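Local atomic coordinates of solute-binding protein (Thermoactinomyces vulgaris, PDB entry 2ZYK), a protein that probably binds maltose-type sugars and cyclodextrins at the cell membrane as the capture component of a sugar-uptake system. Residues P125-S130 with T316-P321; T304-L309 with P320-L325; L21-N26 with V51-V56. One frame throughout, in Å; residues are numbered along the deposited sequence.

Contact 1 of 3, residues P125-S130 with T316-P321. With GLC (alpha-D-glucopyranose), chain E.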
loop_
_atom_site.group_PDB
_atom_site.type_symbol
_atom_site.label_atom_id
_atom_site.label_comp_id
_atom_site.label_asym_id
_atom_site.label_seq_id
_atom_site.Cartn_x
_atom_site.Cartn_y
_atom_site.Cartn_z
ATOM N N PRO A 125 5.610 -12.783 -2.146
ATOM C CA PRO A 125 5.246 -11.431 -2.602
ATOM C C PRO A 125 4.624 -11.361 -4.000
ATOM O O PRO A 125 4.997 -12.133 -4.883
ATOM C CB PRO A 125 6.569 -10.656 -2.543
ATOM C CG PRO A 125 7.654 -11.677 -2.515
ATOM C CD PRO A 125 7.071 -13.005 -2.123
ATOM N N LYS A 126 3.675 -10.444 -4.182
ATOM C CA LYS A 126 3.077 -10.186 -5.494
ATOM C C LYS A 126 3.474 -8.825 -6.030
ATOM O O LYS A 126 3.505 -8.611 -7.248
ATOM C CB LYS A 126 1.562 -10.192 -5.404
ATOM C CG LYS A 126 0.931 -11.501 -5.058
ATOM C CD LYS A 126 -0.519 -11.474 -5.484
ATOM C CE LYS A 126 -1.441 -11.294 -4.326
ATOM N NZ LYS A 126 -2.832 -11.169 -4.838
ATOM N N ALA A 127 3.750 -7.902 -5.115
ATOM C CA ALA A 127 3.909 -6.497 -5.442
ATOM C C ALA A 127 4.714 -5.770 -4.376
ATOM O O ALA A 127 4.465 -5.920 -3.182
ATOM C CB ALA A 127 2.532 -5.835 -5.592
ATOM N N ILE A 128 5.699 -5.005 -4.823
ATOM C CA ILE A 128 6.417 -4.054 -3.990
ATOM C C ILE A 128 5.941 -2.681 -4.474
ATOM O O ILE A 128 5.822 -2.442 -5.692
ATOM C CB ILE A 128 7.949 -4.220 -4.170
ATOM C CG1 ILE A 128 8.736 -3.229 -3.309
ATOM C CG2 ILE A 128 8.351 -4.132 -5.665
ATOM C CD1 ILE A 128 9.136 -3.774 -1.998
ATOM N N GLU A 129 5.639 -1.780 -3.545
ATOM C CA GLU A 129 4.953 -0.560 -3.938
ATOM C C GLU A 129 5.262 0.651 -3.084
ATOM O O GLU A 129 5.481 0.557 -1.880
ATOM C CB GLU A 129 3.445 -0.796 -3.993
ATOM C CG GLU A 129 2.774 -0.676 -2.652
ATOM C CD GLU A 129 1.352 -1.161 -2.647
ATOM O OE1 GLU A 129 0.806 -1.560 -3.710
ATOM O OE2 GLU A 129 0.780 -1.141 -1.550
ATOM N N SER A 130 5.262 1.801 -3.737
ATOM C CA SER A 130 5.369 3.069 -3.061
ATOM C C SER A 130 4.621 4.072 -3.912
ATOM O O SER A 130 4.498 3.890 -5.139
ATOM C CB SER A 130 6.833 3.480 -2.911
ATOM O OG SER A 130 6.944 4.873 -2.681
ATOM N N THR A 316 -1.535 -5.938 -14.462
ATOM C CA THR A 316 -1.914 -5.062 -13.346
ATOM C C THR A 316 -1.090 -3.772 -13.232
ATOM O O THR A 316 -1.532 -2.805 -12.627
ATOM C CB THR A 316 -1.855 -5.790 -11.986
ATOM O OG1 THR A 316 -0.494 -6.046 -11.639
ATOM C CG2 THR A 316 -2.634 -7.093 -12.019
ATOM N N GLY A 317 0.108 -3.770 -13.802
ATOM C CA GLY A 317 1.041 -2.675 -13.603
ATOM C C GLY A 317 1.740 -2.734 -12.260
ATOM O O GLY A 317 2.569 -1.878 -11.953
ATOM N N GLU A 318 1.417 -3.744 -11.458
ATOM C CA GLU A 318 1.984 -3.856 -10.112
ATOM C C GLU A 318 3.346 -4.529 -10.132
ATOM O O GLU A 318 3.486 -5.654 -10.620
ATOM C CB GLU A 318 1.026 -4.565 -9.149
ATOM C CG GLU A 318 -0.333 -3.875 -9.010
ATOM C CD GLU A 318 -1.010 -4.147 -7.679
ATOM O OE1 GLU A 318 -1.269 -5.331 -7.363
ATOM O OE2 GLU A 318 -1.296 -3.168 -6.951
ATOM N N ILE A 319 4.340 -3.809 -9.609
ATOM C CA ILE A 319 5.755 -4.182 -9.675
ATOM C C ILE A 319 6.047 -5.441 -8.844
ATOM O O ILE A 319 5.967 -5.399 -7.616
ATOM C CB ILE A 319 6.666 -3.021 -9.170
ATOM C CG1 ILE A 319 6.188 -1.651 -9.678
ATOM C CG2 ILE A 319 8.139 -3.269 -9.514
ATOM C CD1 ILE A 319 5.967 -1.549 -11.194
ATOM N N PRO A 320 6.408 -6.559 -9.509
ATOM C CA PRO A 320 6.644 -7.797 -8.770
ATOM C C PRO A 320 8.021 -7.788 -8.120
ATOM O O PRO A 320 9.004 -7.423 -8.764
ATOM C CB PRO A 320 6.558 -8.883 -9.852
ATOM C CG PRO A 320 6.897 -8.209 -11.120
ATOM C CD PRO A 320 6.643 -6.723 -10.957
ATOM N N PRO A 321 8.099 -8.160 -6.837
ATOM C CA PRO A 321 9.394 -8.117 -6.190
ATOM C C PRO A 321 10.126 -9.446 -6.406
ATOM O O PRO A 321 10.586 -10.086 -5.455
ATOM C CB PRO A 321 9.036 -7.874 -4.713
ATOM C CG PRO A 321 7.564 -8.078 -4.605
ATOM C CD PRO A 321 7.063 -8.615 -5.904
HETATM C C1 GLC E . -3.019 1.432 -1.375
HETATM C C2 GLC E . -1.992 0.536 -0.704
HETATM C C3 GLC E . -2.379 0.247 0.745
HETATM C C4 GLC E . -2.720 1.524 1.521
HETATM C C5 GLC E . -3.761 2.324 0.744
HETATM C C6 GLC E . -4.108 3.663 1.372
HETATM O O2 GLC E . -1.939 -0.684 -1.420
HETATM O O3 GLC E . -1.311 -0.426 1.390
HETATM O O4 GLC E . -3.281 1.148 2.792
HETATM O O5 GLC E . -3.292 2.590 -0.588
HETATM O O6 GLC E . -5.430 4.052 1.029
HETATM O O HOH W 1 2.566 -7.939 -9.530
HETATM O O HOH W 2 3.727 -2.207 -7.468
HETATM O O HOH W 3 1.100 -1.697 -6.711
#

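Contact 2 of 3, residues T304-L309 with P320-L325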
loop_
_atom_site.group_PDB
_atom_site.type_symbol
_atom_site.label_atom_id
_atom_site.label_comp_id
_atom_site.label_asym_id
_atom_site.label_seq_id
_atom_site.Cartn_x
_atom_site.Cartn_y
_atom_site.Cartn_z
ATOM N N THR A 304 2.976 -17.255 -7.934
ATOM C CA THR A 304 4.093 -16.317 -7.769
ATOM C C THR A 304 5.371 -16.696 -8.532
ATOM O O THR A 304 6.411 -16.040 -8.378
ATOM C CB THR A 304 4.416 -16.106 -6.297
ATOM O OG1 THR A 304 4.749 -17.367 -5.709
ATOM C CG2 THR A 304 3.216 -15.497 -5.575
ATOM N N SER A 305 5.281 -17.742 -9.357
ATOM C CA SER A 305 6.358 -18.126 -10.269
ATOM C C SER A 305 6.705 -16.954 -11.183
ATOM O O SER A 305 5.863 -16.079 -11.403
ATOM C CB SER A 305 5.946 -19.338 -11.117
ATOM O OG SER A 305 4.920 -19.005 -12.044
ATOM N N LYS A 306 7.934 -16.936 -11.706
ATOM C CA LYS A 306 8.392 -15.878 -12.618
ATOM C C LYS A 306 7.404 -15.615 -13.769
ATOM O O LYS A 306 7.114 -14.465 -14.093
ATOM C CB LYS A 306 9.776 -16.219 -13.178
ATOM C CG LYS A 306 10.312 -15.215 -14.194
ATOM C CD LYS A 306 11.813 -15.315 -14.322
ATOM C CE LYS A 306 12.385 -14.119 -15.065
ATOM N NZ LYS A 306 12.158 -14.215 -16.527
ATOM N N GLU A 307 6.893 -16.696 -14.355
ATOM C CA GLU A 307 5.931 -16.658 -15.460
ATOM C C GLU A 307 4.586 -15.995 -15.090
ATOM O O GLU A 307 3.971 -15.299 -15.918
ATOM C CB GLU A 307 5.701 -18.083 -15.993
ATOM C CG GLU A 307 6.941 -18.733 -16.660
ATOM C CD GLU A 307 8.100 -19.025 -15.688
ATOM O OE1 GLU A 307 7.850 -19.493 -14.553
ATOM O OE2 GLU A 307 9.270 -18.798 -16.070
ATOM N N ALA A 308 4.145 -16.216 -13.853
ATOM C CA ALA A 308 2.898 -15.659 -13.337
ATOM C C ALA A 308 3.032 -14.176 -12.963
ATOM O O ALA A 308 2.119 -13.389 -13.187
ATOM C CB ALA A 308 2.418 -16.468 -12.151
ATOM N N LEU A 309 4.179 -13.810 -12.406
ATOM C CA LEU A 309 4.457 -12.443 -11.994
ATOM C C LEU A 309 4.874 -11.583 -13.180
ATOM O O LEU A 309 4.835 -10.355 -13.112
ATOM C CB LEU A 309 5.535 -12.428 -10.902
ATOM C CG LEU A 309 5.171 -12.294 -9.414
ATOM C CD1 LEU A 309 3.785 -12.854 -9.020
ATOM C CD2 LEU A 309 6.296 -12.864 -8.523
ATOM N N PRO A 320 6.408 -6.559 -9.509
ATOM C CA PRO A 320 6.644 -7.797 -8.770
ATOM C C PRO A 320 8.021 -7.788 -8.120
ATOM O O PRO A 320 9.004 -7.423 -8.764
ATOM C CB PRO A 320 6.558 -8.883 -9.852
ATOM C CG PRO A 320 6.897 -8.209 -11.120
ATOM C CD PRO A 320 6.643 -6.723 -10.957
ATOM N N PRO A 321 8.099 -8.160 -6.837
ATOM C CA PRO A 321 9.394 -8.117 -6.190
ATOM C C PRO A 321 10.126 -9.446 -6.406
ATOM O O PRO A 321 10.586 -10.086 -5.455
ATOM C CB PRO A 321 9.036 -7.874 -4.713
ATOM C CG PRO A 321 7.564 -8.078 -4.605
ATOM C CD PRO A 321 7.063 -8.615 -5.904
ATOM N N GLN A 322 10.201 -9.844 -7.671
ATOM C CA GLN A 322 10.865 -11.060 -8.093
ATOM C C GLN A 322 12.207 -10.640 -8.689
ATOM O O GLN A 322 12.249 -9.828 -9.619
ATOM C CB GLN A 322 9.990 -11.786 -9.122
ATOM C CG GLN A 322 10.084 -13.318 -9.099
ATOM C CD GLN A 322 11.081 -13.891 -10.106
ATOM O OE1 GLN A 322 11.069 -15.090 -10.380
ATOM N NE2 GLN A 322 11.940 -13.041 -10.658
ATOM N N LYS A 323 13.293 -11.183 -8.136
ATOM C CA LYS A 323 14.668 -10.761 -8.466
ATOM C C LYS A 323 15.024 -10.757 -9.964
ATOM O O LYS A 323 15.515 -9.745 -10.477
ATOM C CB LYS A 323 15.696 -11.576 -7.667
ATOM C CG LYS A 323 15.972 -11.028 -6.273
ATOM C CD LYS A 323 16.900 -11.925 -5.466
ATOM C CE LYS A 323 17.455 -11.164 -4.273
ATOM N NZ LYS A 323 18.127 -12.023 -3.252
ATOM N N GLU A 324 14.781 -11.870 -10.656
ATOM C CA GLU A 324 15.053 -11.959 -12.099
ATOM C C GLU A 324 14.215 -10.985 -12.954
ATOM O O GLU A 324 14.712 -10.440 -13.936
ATOM C CB GLU A 324 14.907 -13.402 -12.609
ATOM C CG GLU A 324 16.219 -14.185 -12.675
ATOM C CD GLU A 324 16.182 -15.303 -13.717
ATOM O OE1 GLU A 324 15.509 -16.335 -13.480
ATOM O OE2 GLU A 324 16.827 -15.149 -14.778
ATOM N N LEU A 325 12.954 -10.780 -12.568
ATOM C CA LEU A 325 12.045 -9.827 -13.226
ATOM C C LEU A 325 12.450 -8.369 -13.020
ATOM O O LEU A 325 12.330 -7.556 -13.934
ATOM C CB LEU A 325 10.609 -10.035 -12.725
ATOM C CG LEU A 325 9.499 -10.631 -13.601
ATOM C CD1 LEU A 325 10.009 -11.324 -14.866
ATOM C CD2 LEU A 325 8.622 -11.571 -12.774
#

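Contact 3 of 3, residues L21-N26 with V51-V56. With GLC (alpha-D-glucopyranose), chain B.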
loop_
_atom_site.group_PDB
_atom_site.type_symbol
_atom_site.label_atom_id
_atom_site.label_comp_id
_atom_site.label_asym_id
_atom_site.label_seq_id
_atom_site.Cartn_x
_atom_site.Cartn_y
_atom_site.Cartn_z
ATOM N N LEU A 21 -10.132 -25.597 -3.843
ATOM C CA LEU A 21 -9.273 -24.618 -3.176
ATOM C C LEU A 21 -9.870 -23.220 -3.363
ATOM O O LEU A 21 -10.369 -22.893 -4.440
ATOM C CB LEU A 21 -7.828 -24.678 -3.697
ATOM C CG LEU A 21 -6.901 -25.806 -3.215
ATOM C CD1 LEU A 21 -5.496 -25.630 -3.772
ATOM C CD2 LEU A 21 -6.843 -25.904 -1.700
ATOM N N VAL A 22 -9.841 -22.410 -2.308
ATOM C CA VAL A 22 -10.445 -21.077 -2.346
ATOM C C VAL A 22 -9.399 -19.967 -2.179
ATOM O O VAL A 22 -8.588 -19.973 -1.238
ATOM C CB VAL A 22 -11.581 -20.923 -1.304
ATOM C CG1 VAL A 22 -12.289 -19.580 -1.468
ATOM C CG2 VAL A 22 -12.588 -22.064 -1.426
ATOM N N VAL A 23 -9.433 -19.030 -3.119
ATOM C CA VAL A 23 -8.554 -17.868 -3.137
ATOM C C VAL A 23 -9.404 -16.601 -3.042
ATOM O O VAL A 23 -10.377 -16.451 -3.780
ATOM C CB VAL A 23 -7.692 -17.846 -4.429
ATOM C CG1 VAL A 23 -7.027 -16.498 -4.637
ATOM C CG2 VAL A 23 -6.648 -18.937 -4.386
ATOM N N TRP A 24 -9.048 -15.706 -2.122
ATOM C CA TRP A 24 -9.669 -14.387 -2.063
ATOM C C TRP A 24 -8.795 -13.357 -2.772
ATOM O O TRP A 24 -7.631 -13.175 -2.419
ATOM C CB TRP A 24 -9.963 -13.959 -0.621
ATOM C CG TRP A 24 -11.101 -14.694 0.018
ATOM C CD1 TRP A 24 -12.001 -15.524 -0.599
ATOM C CD2 TRP A 24 -11.482 -14.651 1.397
ATOM N NE1 TRP A 24 -12.903 -16.012 0.313
ATOM C CE2 TRP A 24 -12.610 -15.493 1.546
ATOM C CE3 TRP A 24 -10.974 -13.992 2.528
ATOM C CZ2 TRP A 24 -13.238 -15.691 2.780
ATOM C CZ3 TRP A 24 -11.596 -14.190 3.754
ATOM C CH2 TRP A 24 -12.718 -15.034 3.869
ATOM N N GLU A 25 -9.364 -12.703 -3.784
ATOM C CA GLU A 25 -8.648 -11.683 -4.551
ATOM C C GLU A 25 -9.392 -10.352 -4.530
ATOM O O GLU A 25 -10.614 -10.322 -4.492
ATOM C CB GLU A 25 -8.397 -12.148 -5.990
ATOM C CG GLU A 25 -7.604 -11.171 -6.859
ATOM C CD GLU A 25 -6.228 -10.847 -6.305
ATOM O OE1 GLU A 25 -5.289 -11.630 -6.554
ATOM O OE2 GLU A 25 -6.079 -9.804 -5.625
ATOM N N ASN A 26 -8.635 -9.256 -4.541
ATOM C CA ASN A 26 -9.216 -7.928 -4.555
ATOM C C ASN A 26 -10.320 -7.743 -5.604
ATOM O O ASN A 26 -10.102 -7.958 -6.805
ATOM C CB ASN A 26 -8.145 -6.873 -4.758
ATOM C CG ASN A 26 -8.693 -5.485 -4.615
ATOM O OD1 ASN A 26 -9.353 -5.178 -3.629
ATOM N ND2 ASN A 26 -8.447 -4.640 -5.603
ATOM N N VAL A 51 -10.021 -24.715 -8.140
ATOM C CA VAL A 51 -9.611 -23.507 -7.418
ATOM C C VAL A 51 -10.574 -22.353 -7.731
ATOM O O VAL A 51 -10.550 -21.794 -8.839
ATOM C CB VAL A 51 -8.145 -23.090 -7.749
ATOM C CG1 VAL A 51 -7.728 -21.899 -6.915
ATOM C CG2 VAL A 51 -7.179 -24.246 -7.530
ATOM N N GLU A 52 -11.420 -22.026 -6.750
ATOM C CA GLU A 52 -12.402 -20.942 -6.826
ATOM C C GLU A 52 -11.740 -19.624 -6.431
ATOM O O GLU A 52 -10.948 -19.583 -5.488
ATOM C CB GLU A 52 -13.576 -21.246 -5.885
ATOM C CG GLU A 52 -14.763 -20.290 -5.979
ATOM C CD GLU A 52 -15.829 -20.517 -4.895
ATOM O OE1 GLU A 52 -15.609 -21.333 -3.968
ATOM O OE2 GLU A 52 -16.899 -19.867 -4.967
ATOM N N VAL A 53 -12.054 -18.554 -7.163
ATOM C CA VAL A 53 -11.494 -17.224 -6.899
ATOM C C VAL A 53 -12.617 -16.233 -6.581
ATOM O O VAL A 53 -13.314 -15.756 -7.476
ATOM C CB VAL A 53 -10.624 -16.710 -8.080
ATOM C CG1 VAL A 53 -9.882 -15.432 -7.700
ATOM C CG2 VAL A 53 -9.631 -17.767 -8.513
ATOM N N VAL A 54 -12.791 -15.951 -5.291
ATOM C CA VAL A 54 -13.820 -15.034 -4.807
ATOM C C VAL A 54 -13.238 -13.626 -4.728
ATOM O O VAL A 54 -12.159 -13.435 -4.159
ATOM C CB VAL A 54 -14.334 -15.445 -3.400
ATOM C CG1 VAL A 54 -15.561 -14.624 -2.998
ATOM C CG2 VAL A 54 -14.656 -16.940 -3.352
ATOM N N PRO A 55 -13.928 -12.636 -5.322
ATOM C CA PRO A 55 -13.457 -11.269 -5.143
ATOM C C PRO A 55 -13.927 -10.694 -3.814
ATOM O O PRO A 55 -15.131 -10.663 -3.529
ATOM C CB PRO A 55 -14.067 -10.515 -6.328
ATOM C CG PRO A 55 -15.161 -11.385 -6.855
ATOM C CD PRO A 55 -15.122 -12.714 -6.184
ATOM N N VAL A 56 -12.965 -10.276 -2.999
ATOM C CA VAL A 56 -13.233 -9.646 -1.723
ATOM C C VAL A 56 -12.306 -8.445 -1.646
ATOM O O VAL A 56 -11.104 -8.570 -1.887
ATOM C CB VAL A 56 -12.969 -10.617 -0.530
ATOM C CG1 VAL A 56 -13.415 -10.004 0.810
ATOM C CG2 VAL A 56 -13.666 -11.954 -0.754
HETATM C C1 GLC B . -11.681 -0.005 -5.680
HETATM C C2 GLC B . -10.791 -1.117 -6.241
HETATM C C3 GLC B . -9.461 -1.124 -5.495
HETATM C C4 GLC B . -8.797 0.254 -5.533
HETATM C C5 GLC B . -9.774 1.350 -5.099
HETATM C C6 GLC B . -9.229 2.750 -5.309
HETATM O O2 GLC B . -11.428 -2.372 -6.078
HETATM O O3 GLC B . -8.593 -2.081 -6.076
HETATM O O4 GLC B . -7.675 0.247 -4.639
HETATM O O5 GLC B . -11.013 1.245 -5.841
HETATM O O6 GLC B . -8.473 2.842 -6.510
#

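Contact 1 of 3, residues P125-S130 with T316-P321
Pro321 packs on Pro125 and Ile128 where the loop leaving helix 306-316 meets strand 120-129, a strand of the mixed sheet that also holds strand 278-287 in this bacterial solute-binding protein fold. The strand turns a corner here: Lys126 and Ala127 together face Lys282 in a classic beta bulge. The proline ring lies in this bend, its CG 3.4 Å from Pro125 CB, its CD beside the backbone of Lys126 and Ala127, and its CB 3.9 Å from Ile128 CB. Because CG1 of Ile128 stands anti to the backbone N (chi1 180°), CD1 is carried off from the loop and CG2 is turned to it, packing against Pro321 and Ile319 CG2 and 3.3 Å from Ile319 O. The Ile319 carbonyl accepts a backbone hydrogen bond, Ile128 N to Ile319 O at 2.8 Å with an angle of 164° at the hydrogen, with a weaker CA-H...O contact from Ala127. One water joins Lys126 O to Glu318 O, and another joins Ile128 O to Ile319 N. Ala111 of helix 109-114 touches both Pro125 and Pro321. Beyond the apolar part, Glu129 OE2 accepts a hydrogen bond from O2 of the glucose of chain E at 2.8 Å. Replacing Glu129 with an alanine would probably leave that sugar hydroxyl without its acceptor and the water between Glu129 and Glu318 with one acceptor fewer. The Glu318 side chain lies alongside, pointing the same way, its carboxylate plane turned 64° from that of Glu129; Lys282 forms a salt bridge with it and a long, weak ion pair with Glu129, which may ease the repulsion between them. The water between the two acids donates to Glu129 OE1 at 3.0 Å and to Glu318 OE2 at 2.8 Å.

Contact 2 of 3, residues T304-L309 with P320-L325
The first turn of helix 306-316 rests, through Lys306 and Leu309, on the N-cap position and first turn of helix 323-327, the two helices being consecutive and joined by a proline-containing loop. Lys306 carries the largest share. A trans first torsion (chi1 177°) sends its aliphatic chain out across the start of the second helix, and CE comes to rest 3.6 Å from Glu324 CB and 3.7 Å from Leu325 CD1. The ammonium and carboxylate groups do not meet: Lys306 NZ stays 5.0 Å from Glu324 OE1, so any attraction between them acts without a direct ion pair. Leu325 CD2 packs against both Lys306 O and Leu309 CB, at 3.5 and 3.7 Å. Leu309 is also flanked on the loop side, where its CG lies 3.7 Å from Pro320 CB and its CD2 meets CB and CG of Gln322; Phe107 adds a further apolar partner. The loop is shaped by an inverse gamma turn centred on Pro321, closed by a weak bond from Gln322 N to Pro320 O. Ser305 caps the first helix through a weak bond from Ala308 N to its OG, and Gln322 holds the N-cap position of the second. The whole is an apolar contact between the N-terminal turns of two sequential helices, each entered through an N-cap residue.

Contact 3 of 3, residues L21-N26 with V51-V56
Val23 bonds with both its N and its O to the strand beside it, donating to Glu52 O at 2.9 Å and accepting from Val54 N at the same length, as expected of neighbouring parallel strands. The pattern runs on in both directions: Glu52 N gives to Leu21 O at 2.7 Å, Glu25 N to Val54 O, and Val56 N to Glu25 O. CA-H groups of Val51, Val53 and Pro55 add weak contacts to the carbonyls of Leu21, Val23 and Glu25. On the other edge of strand 20-25, Val22 makes backbone hydrogen bonds with Asp76 and Leu77 and Trp24 with Leu77, and Val22 N also reaches Asp76 OD2.

Glu25 is bent at chi2 (59°), which brings OE2 back to accept from Asn26 N at 2.8 Å, on the anti side of the carboxylate; OE1 takes the Thr36 hydroxyl and a salt bridge from Lys126. Asn26 uses both ends of its amide: ND2 donates to O3 of the glucose of chain B at 2.6 Å and to Gln32 OE1, while OD1 accepts from Leu58 N, so its orientation is fixed from several sides. Val56 CG2 lies over one face of the Trp24 indole, 3.9 Å from the centre of the five-membered ring, in a CH-pi contact, and Val54 CB approaches Trp24 CD1 obliquely at 3.6 Å.

Strands 20-25 and 50-55 form a beta-alpha-beta crossover through helix 31-47. That helix covers Val23, Val51 and Val53, and Leu299 of helix 293-304 touches Leu21, Val23 and Val51 on the same face; Trp24, on the opposite face, and Val56, just past the strand's end, touch helix 61-68.

Contacts 1 and 2 adjoin: they share Pro320 and Pro321, their centres are about 9 Å apart, and Pro125 O lies 3.9 Å from both Thr304 CG2 and Leu309 CD2. Contact 3 is set further off, its centre about 19 Å from that of contact 1, yet a salt bridge spans the gap, Lys126 NZ to Glu25 OE1 at 3.0 Å. Contacts 2 and 3 do not touch, their nearest atoms being about 9 Å apart. Contact 2 lies farther from the sugars, the Pro320 side chain about 14 Å from a bound glucose. The charged link thus ties together the two contacts that reach bound glucose units, contact 1 in chain E and contact 3 in chain B.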